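Local structure of peptidoglycan synthase activator LpoP (Pseudomonas aeruginosa, 6W5Q) at residues 23-26 and 32-35; 57-60 and 66-69; 96-101 and 108-113. The protein activates a peptidoglycan synthase as a lipoprotein of the cell envelope, probably through protein-protein contacts made by its C-terminal tetratricopeptide-repeat domain. One frame throughout, in Å; residues are numbered along the deposited sequence.

Contact 1: residues 23-26 and 32-35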
loop_
_atom_site.group_PDB
_atom_site.type_symbol
_atom_site.label_atom_id
_atom_site.label_comp_id
_atom_site.label_asym_id
_atom_site.label_seq_id
_atom_site.Cartn_x
_atom_site.Cartn_y
_atom_site.Cartn_z
ATOM N N GLN A 23 10.780 -1.649 -5.971
ATOM C CA GLN A 23 10.559 -3.089 -6.075
ATOM C C GLN A 23 11.879 -3.861 -6.101
ATOM O O GLN A 23 11.972 -4.962 -5.533
ATOM C CB GLN A 23 9.719 -3.411 -7.312
ATOM C CG GLN A 23 9.551 -4.917 -7.550
ATOM C CD GLN A 23 8.576 -5.234 -8.648
ATOM O OE1 GLN A 23 8.012 -4.327 -9.274
ATOM N NE2 GLN A 23 8.371 -6.530 -8.908
ATOM N N GLN A 24 12.911 -3.311 -6.753
ATOM C CA GLN A 24 14.227 -3.946 -6.716
ATOM C C GLN A 24 14.776 -4.004 -5.295
ATOM O O GLN A 24 15.413 -4.990 -4.908
ATOM C CB GLN A 24 15.208 -3.202 -7.628
ATOM C CG GLN A 24 14.892 -3.305 -9.107
ATOM C CD GLN A 24 15.994 -2.724 -9.973
ATOM O OE1 GLN A 24 17.159 -2.712 -9.581
ATOM N NE2 GLN A 24 15.632 -2.236 -11.155
ATOM N N GLN A 25 14.537 -2.953 -4.504
ATOM C CA GLN A 25 15.029 -2.912 -3.129
ATOM C C GLN A 25 14.239 -3.844 -2.219
ATOM O O GLN A 25 14.830 -4.606 -1.442
ATOM C CB GLN A 25 14.994 -1.480 -2.612
ATOM C CG GLN A 25 15.653 -0.559 -3.591
ATOM C CD GLN A 25 15.614 0.886 -3.212
ATOM O OE1 GLN A 25 16.646 1.547 -3.181
ATOM N NE2 GLN A 25 14.438 1.397 -2.923
ATOM N N GLN A 26 12.902 -3.790 -2.294
ATOM C CA GLN A 26 12.076 -4.750 -1.574
ATOM C C GLN A 26 12.477 -6.166 -1.951
ATOM O O GLN A 26 12.720 -7.008 -1.082
ATOM C CB GLN A 26 10.598 -4.500 -1.882
ATOM C CG GLN A 26 9.647 -5.404 -1.128
ATOM C CD GLN A 26 8.188 -5.063 -1.363
ATOM O OE1 GLN A 26 7.832 -4.478 -2.389
ATOM N NE2 GLN A 26 7.332 -5.428 -0.410
ATOM N N ASN A 32 13.802 -0.845 4.077
ATOM C CA ASN A 32 14.054 0.539 4.491
ATOM C C ASN A 32 14.223 1.460 3.279
ATOM O O ASN A 32 13.581 2.517 3.186
ATOM C CB ASN A 32 15.286 0.576 5.405
ATOM C CG ASN A 32 15.714 1.991 5.793
ATOM O OD1 ASN A 32 14.997 2.700 6.489
ATOM N ND2 ASN A 32 16.911 2.386 5.374
ATOM N N SER A 33 15.078 1.066 2.330
ATOM C CA SER A 33 15.281 1.865 1.124
ATOM C C SER A 33 14.037 1.873 0.246
ATOM O O SER A 33 13.664 2.921 -0.300
ATOM C CB SER A 33 16.478 1.336 0.343
ATOM O OG SER A 33 17.627 1.356 1.152
ATOM N N ALA A 34 13.402 0.711 0.079
ATOM C CA ALA A 34 12.138 0.654 -0.639
ATOM C C ALA A 34 11.176 1.701 -0.109
ATOM O O ALA A 34 10.588 2.475 -0.873
ATOM C CB ALA A 34 11.529 -0.746 -0.528
ATOM N N ALA A 35 11.036 1.770 1.213
ATOM C CA ALA A 35 10.162 2.787 1.779
ATOM C C ALA A 35 10.663 4.183 1.423
ATOM O O ALA A 35 9.874 5.041 0.992
ATOM C CB ALA A 35 10.035 2.593 3.293
#
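The helical hairpin formed by helices 13-28 and 31-44, part of the tetratricopeptide-repeat region, closes tightly just beside its turn, where Gln25 and Gln26 lie against Ser33 and Ala34. Ala34 is the point of nearest approach: its CA stands 5.2 Å from the CA of Gln25, a spacing that the small methyl side chain permits. The Ala34 CB nestles against the other helix, 3.8 Å from the backbone N of Gln26 and 4.1 Å from the CB of that residue. Gln25 reaches across beside it. With CG anti to its own carbonyl carbon (chi1 -50°) and the chain extended beyond, its amide is laid over Ser33, with Gln25 OE1 3.5 Å from Ser33 CB. Gln25 NE2 lies 3.1 Å from Ser33 O and has a hydrogen-bond partner one helical turn further on, the hydroxyl of Ser37. That same hydroxyl is bonded to Ser33 O, while Ser33 OG turns back to Asp30 in the bend. Toward the next helix, Gln26 and Ala34 both touch Val58 of helix 49-61. An alanine pressed into the facing helix beside a short turn is typical of the antiparallel helix pair of a tetratricopeptide repeat.

Contact 2: residues 57-60 and 66-69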
loop_
_atom_site.group_PDB
_atom_site.type_symbol
_atom_site.label_atom_id
_atom_site.label_comp_id
_atom_site.label_asym_id
_atom_site.label_seq_id
_atom_site.Cartn_x
_atom_site.Cartn_y
_atom_site.Cartn_z
ATOM N N GLN A 57 2.393 -1.840 1.446
ATOM C CA GLN A 57 2.912 -3.196 1.422
ATOM C C GLN A 57 4.255 -3.299 2.134
ATOM O O GLN A 57 4.475 -4.201 2.959
ATOM C CB GLN A 57 3.035 -3.668 -0.016
ATOM C CG GLN A 57 1.798 -4.338 -0.529
ATOM C CD GLN A 57 2.141 -5.321 -1.614
ATOM O OE1 GLN A 57 1.887 -5.073 -2.793
ATOM N NE2 GLN A 57 2.744 -6.447 -1.226
ATOM N N VAL A 58 5.174 -2.383 1.816
ATOM C CA VAL A 58 6.504 -2.399 2.415
ATOM C C VAL A 58 6.415 -2.215 3.923
ATOM O O VAL A 58 7.101 -2.909 4.684
ATOM C CB VAL A 58 7.384 -1.320 1.758
ATOM C CG1 VAL A 58 8.726 -1.196 2.470
ATOM C CG2 VAL A 58 7.579 -1.670 0.308
ATOM N N ARG A 59 5.583 -1.269 4.379
ATOM C CA ARG A 59 5.420 -1.069 5.819
ATOM C C ARG A 59 4.828 -2.303 6.463
ATOM O O ARG A 59 5.241 -2.704 7.558
ATOM C CB ARG A 59 4.517 0.124 6.111
ATOM C CG ARG A 59 4.969 1.430 5.484
ATOM C CD ARG A 59 5.325 2.450 6.533
ATOM N NE ARG A 59 5.895 3.684 5.982
ATOM C CZ ARG A 59 7.171 4.058 6.075
ATOM N NH1 ARG A 59 8.061 3.297 6.725
ATOM N NH2 ARG A 59 7.543 5.211 5.536
ATOM N N LEU A 60 3.826 -2.897 5.816
ATOM C CA LEU A 60 3.258 -4.120 6.355
ATOM C C LEU A 60 4.323 -5.206 6.427
ATOM O O LEU A 60 4.414 -5.941 7.418
ATOM C CB LEU A 60 2.073 -4.563 5.501
ATOM C CG LEU A 60 1.310 -5.773 6.033
ATOM C CD1 LEU A 60 0.841 -5.539 7.458
ATOM C CD2 LEU A 60 0.147 -6.050 5.118
ATOM N N ALA A 66 -0.112 -0.887 11.907
ATOM C CA ALA A 66 -0.932 0.308 12.070
ATOM C C ALA A 66 -0.534 1.385 11.065
ATOM O O ALA A 66 -1.402 2.053 10.488
ATOM C CB ALA A 66 -0.824 0.829 13.507
ATOM N N GLN A 67 0.769 1.546 10.820
ATOM C CA GLN A 67 1.236 2.490 9.801
ATOM C C GLN A 67 0.710 2.124 8.422
ATOM O O GLN A 67 0.159 2.974 7.710
ATOM C CB GLN A 67 2.766 2.519 9.769
ATOM C CG GLN A 67 3.353 3.408 10.798
ATOM C CD GLN A 67 4.860 3.397 10.758
ATOM O OE1 GLN A 67 5.479 3.665 9.716
ATOM N NE2 GLN A 67 5.463 3.022 11.864
ATOM N N ALA A 68 0.918 0.861 8.013
ATOM C CA ALA A 68 0.469 0.382 6.706
ATOM C C ALA A 68 -1.006 0.624 6.503
ATOM O O ALA A 68 -1.448 0.947 5.392
ATOM C CB ALA A 68 0.740 -1.122 6.566
ATOM N N GLU A 69 -1.793 0.428 7.564
ATOM C CA GLU A 69 -3.236 0.545 7.444
ATOM C C GLU A 69 -3.623 1.960 7.028
ATOM O O GLU A 69 -4.463 2.148 6.137
ATOM C CB GLU A 69 -3.879 0.155 8.778
ATOM C CG GLU A 69 -5.386 0.053 8.741
ATOM C CD GLU A 69 -5.992 -0.012 10.137
ATOM O OE1 GLU A 69 -5.249 -0.233 11.124
ATOM O OE2 GLU A 69 -7.218 0.164 10.249
#
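Arg59 of helix 49-61 touches helix 65-78 with the first part of its side chain, at Ala68 and then Gln67. Its CB sits 4.0 Å from the CB of Ala68, at the level where the two backbones come nearest, 5.2 Å between the CA of Arg59 and the CA of Ala68. From there CG departs anti to the carbonyl carbon, and a bend at chi2 (-116°) swings the chain so that CD passes the Gln67 side chain. Arg59 CD comes closest, 3.4 Å from Gln67 OE1, with the Gln67 CB a little farther off. Arg59 NE is 3.8 Å from Gln67 OE1, and CZ and NH1 are slightly farther, so no hydrogen bond forms; the guanidinium and amide planes are inclined by 46°, and the oxygen approaches the guanidinium obliquely. The tip turns away from helix 65-78: Arg59 NH2 makes a salt bridge with Glu39 of helix 31-44, and the side chain rests on Ala35 there. Beside Arg59, the apolar part of the contact is made by Leu60, whose CB is 3.8 Å from the CB of Ala68. The Ala68 methyl also presses on the backbone, 3.6 Å from the N of Leu60, while Leu60 itself extends to Gln95 and Lys99 of helix 83-99. Van der Waals packing around one buried alanine thus joins these two helices. The Gln67 oxygen, lying near a cationic group, may add a weak electrostatic attraction, whereas the directed polar bond of Arg59 serves the preceding helix.

Contact 3: residues 96-101 and 108-113. With SO4 (sulfate ion), chain J.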
loop_
_atom_site.group_PDB
_atom_site.type_symbol
_atom_site.label_atom_id
_atom_site.label_comp_id
_atom_site.label_asym_id
_atom_site.label_seq_id
_atom_site.Cartn_x
_atom_site.Cartn_y
_atom_site.Cartn_z
ATOM N N ALA A 96 -3.459 -5.820 7.720
ATOM C CA ALA A 96 -2.963 -4.931 8.767
ATOM C C ALA A 96 -3.821 -5.011 10.034
ATOM O O ALA A 96 -3.294 -4.903 11.147
ATOM C CB ALA A 96 -2.910 -3.498 8.235
ATOM N N ARG A 97 -5.150 -5.161 9.896
ATOM C CA ARG A 97 -5.980 -5.344 11.091
ATOM C C ARG A 97 -5.643 -6.652 11.783
ATOM O O ARG A 97 -5.517 -6.695 13.012
ATOM C CB ARG A 97 -7.473 -5.321 10.744
ATOM C CG ARG A 97 -7.942 -4.047 10.052
ATOM C CD ARG A 97 -7.675 -2.842 10.909
ATOM N NE ARG A 97 -7.988 -3.074 12.308
ATOM C CZ ARG A 97 -7.816 -2.168 13.262
ATOM N NH1 ARG A 97 -7.329 -0.977 12.958
ATOM N NH2 ARG A 97 -8.130 -2.452 14.519
ATOM N N GLU A 98 -5.514 -7.727 10.997
ATOM C CA GLU A 98 -5.145 -9.044 11.516
ATOM C C GLU A 98 -3.885 -8.985 12.373
ATOM O O GLU A 98 -3.832 -9.551 13.471
ATOM C CB GLU A 98 -4.925 -10.013 10.346
ATOM C CG GLU A 98 -6.180 -10.641 9.817
ATOM C CD GLU A 98 -5.941 -11.572 8.636
ATOM O OE1 GLU A 98 -4.965 -11.363 7.871
ATOM O OE2 GLU A 98 -6.747 -12.510 8.470
ATOM N N LYS A 99 -2.839 -8.330 11.863
ATOM C CA LYS A 99 -1.574 -8.316 12.577
ATOM C C LYS A 99 -1.649 -7.445 13.815
ATOM O O LYS A 99 -0.789 -7.568 14.694
ATOM C CB LYS A 99 -0.452 -7.853 11.641
ATOM C CG LYS A 99 -0.235 -8.812 10.475
ATOM C CD LYS A 99 0.987 -8.443 9.669
ATOM C CE LYS A 99 1.282 -9.477 8.598
ATOM N NZ LYS A 99 2.631 -9.228 8.007
ATOM N N GLN A 100 -2.670 -6.591 13.910
ATOM C CA GLN A 100 -2.945 -5.818 15.114
ATOM C C GLN A 100 -3.844 -6.569 16.091
ATOM O O GLN A 100 -4.256 -5.998 17.108
ATOM C CB GLN A 100 -3.571 -4.476 14.736
ATOM C CG GLN A 100 -2.581 -3.532 14.055
ATOM C CD GLN A 100 -3.232 -2.298 13.464
ATOM O OE1 GLN A 100 -3.422 -1.290 14.149
ATOM N NE2 GLN A 100 -3.560 -2.366 12.177
ATOM N N GLY A 101 -4.147 -7.837 15.807
ATOM C CA GLY A 101 -5.017 -8.618 16.661
ATOM C C GLY A 101 -6.495 -8.387 16.436
ATOM O O GLY A 101 -7.299 -8.690 17.320
ATOM N N LEU A 108 -14.294 -7.594 8.012
ATOM C CA LEU A 108 -15.106 -6.529 7.463
ATOM C C LEU A 108 -14.399 -5.870 6.299
ATOM O O LEU A 108 -15.048 -5.381 5.371
ATOM C CB LEU A 108 -15.419 -5.504 8.560
ATOM C CG LEU A 108 -16.367 -6.007 9.658
ATOM C CD1 LEU A 108 -16.588 -4.959 10.730
ATOM C CD2 LEU A 108 -17.700 -6.407 9.049
ATOM N N ALA A 109 -13.068 -5.853 6.333
ATOM C CA ALA A 109 -12.313 -5.270 5.232
ATOM C C ALA A 109 -12.316 -6.200 4.035
ATOM O O ALA A 109 -12.506 -5.751 2.902
ATOM C CB ALA A 109 -10.886 -4.961 5.679
ATOM N N ARG A 110 -12.140 -7.506 4.273
ATOM C CA ARG A 110 -12.185 -8.468 3.181
ATOM C C ARG A 110 -13.566 -8.528 2.565
ATOM O O ARG A 110 -13.705 -8.927 1.403
ATOM C CB ARG A 110 -11.790 -9.861 3.672
ATOM C CG ARG A 110 -10.390 -9.946 4.212
ATOM C CD ARG A 110 -9.787 -11.340 4.049
ATOM N NE ARG A 110 -8.325 -11.266 4.112
ATOM C CZ ARG A 110 -7.618 -11.382 5.230
ATOM N NH1 ARG A 110 -8.240 -11.606 6.388
ATOM N NH2 ARG A 110 -6.291 -11.277 5.190
ATOM N N GLN A 111 -14.595 -8.162 3.339
ATOM C CA GLN A 111 -15.949 -8.057 2.799
ATOM C C GLN A 111 -16.050 -6.925 1.782
ATOM O O GLN A 111 -16.756 -7.050 0.773
ATOM C CB GLN A 111 -16.947 -7.822 3.928
ATOM C CG GLN A 111 -17.825 -8.974 4.271
ATOM C CD GLN A 111 -19.027 -8.528 5.081
ATOM O OE1 GLN A 111 -19.271 -7.330 5.244
ATOM N NE2 GLN A 111 -19.790 -9.487 5.587
ATOM N N LYS A 112 -15.366 -5.803 2.048
ATOM C CA LYS A 112 -15.410 -4.661 1.137
ATOM C C LYS A 112 -14.579 -4.909 -0.104
ATOM O O LYS A 112 -14.895 -4.380 -1.173
ATOM C CB LYS A 112 -14.929 -3.387 1.839
ATOM C CG LYS A 112 -15.493 -3.231 3.218
ATOM C CD LYS A 112 -15.246 -1.888 3.838
ATOM C CE LYS A 112 -15.885 -1.865 5.236
ATOM N NZ LYS A 112 -15.353 -0.788 6.106
ATOM N N ALA A 113 -13.511 -5.693 0.023
ATOM C CA ALA A 113 -12.724 -6.059 -1.142
ATOM C C ALA A 113 -13.544 -6.904 -2.109
ATOM O O ALA A 113 -13.370 -6.796 -3.327
ATOM C CB ALA A 113 -11.459 -6.797 -0.695
HETATM S S SO4 J . -14.851 2.692 5.676
HETATM O O1 SO4 J . -14.195 2.014 6.799
HETATM O O2 SO4 J . -15.479 3.922 6.154
HETATM O O3 SO4 J . -13.865 3.035 4.650
HETATM O O4 SO4 J . -15.867 1.827 5.068
#
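Glu98 and Arg110 meet at the surface in a salt bridge that spans the last two helices, 83-99 and 103-114, and this pair forms the close part of the contact. Arg110 grips the carboxylate end-on with two nitrogens: NH1 lies 2.7 Å from Glu98 OE2, and NH2 lies 3.0 Å from Glu98 OE1, the latter bond almost straight at 170°. Both oxygens lie at the guanidinium edge, near its plane, yet the arginine meets each of them from above the carboxylate plane. The two flat groups are accordingly inclined by 58°, so this is a twisted rather than coplanar pairing. Glu98 gets there with its chain extended beyond CG, and Arg110, extended from CG to NE, carries its guanidinium across to it, the two chains crossing at about a right angle. The remaining NE of Arg110 is paired with Glu91, so two acids of helix 83-99, Glu91 and Glu98, share this one cation.

Around this bridge the two segments are loosely matched. Arg97 CG and Ala109 CB remain 5.4 Å apart, and Arg97 instead pairs with Asp102 in the turn and with Glu69. On the solvent side Lys112, whose side chain makes no contact with residues 96-101, donates through NZ to O4 of a sulfate, probably from the crystallisation liquor, at 2.9 Å. At the other end, helix 83-99 finishes in a Schellman motif with Gly101 at positive phi, where Gly101 N bonds to Glu98 O, and Gln100 NE2 folds back on Ala96 O at 2.8 Å, from above its carbonyl plane. Paired charges rather than apolar packing therefore connect these segments, and Arg110, bonded to both Glu98 and Glu91, would probably help to keep both acids ionised.

How the contacts relate
Contacts 1 and 2 are partly buried joints of successive helix pairs inside the tetratricopeptide-repeat region; contact 3 is a surface joint between the last two helices. The first two bury almost equal areas, about 170 Å², by fitting an alanine against the neighbouring helix, whereas contact 3 buries less and relies on charge. Neighbours touch: contact 2 meets contact 1 through packing, and meets contact 3 through both charge and packing, the latter including Ala66 against Gln100. Contacts 1 and 3 lie on opposite sides of the chain's centre, about 24 Å apart between centres, with contact 2 linking them.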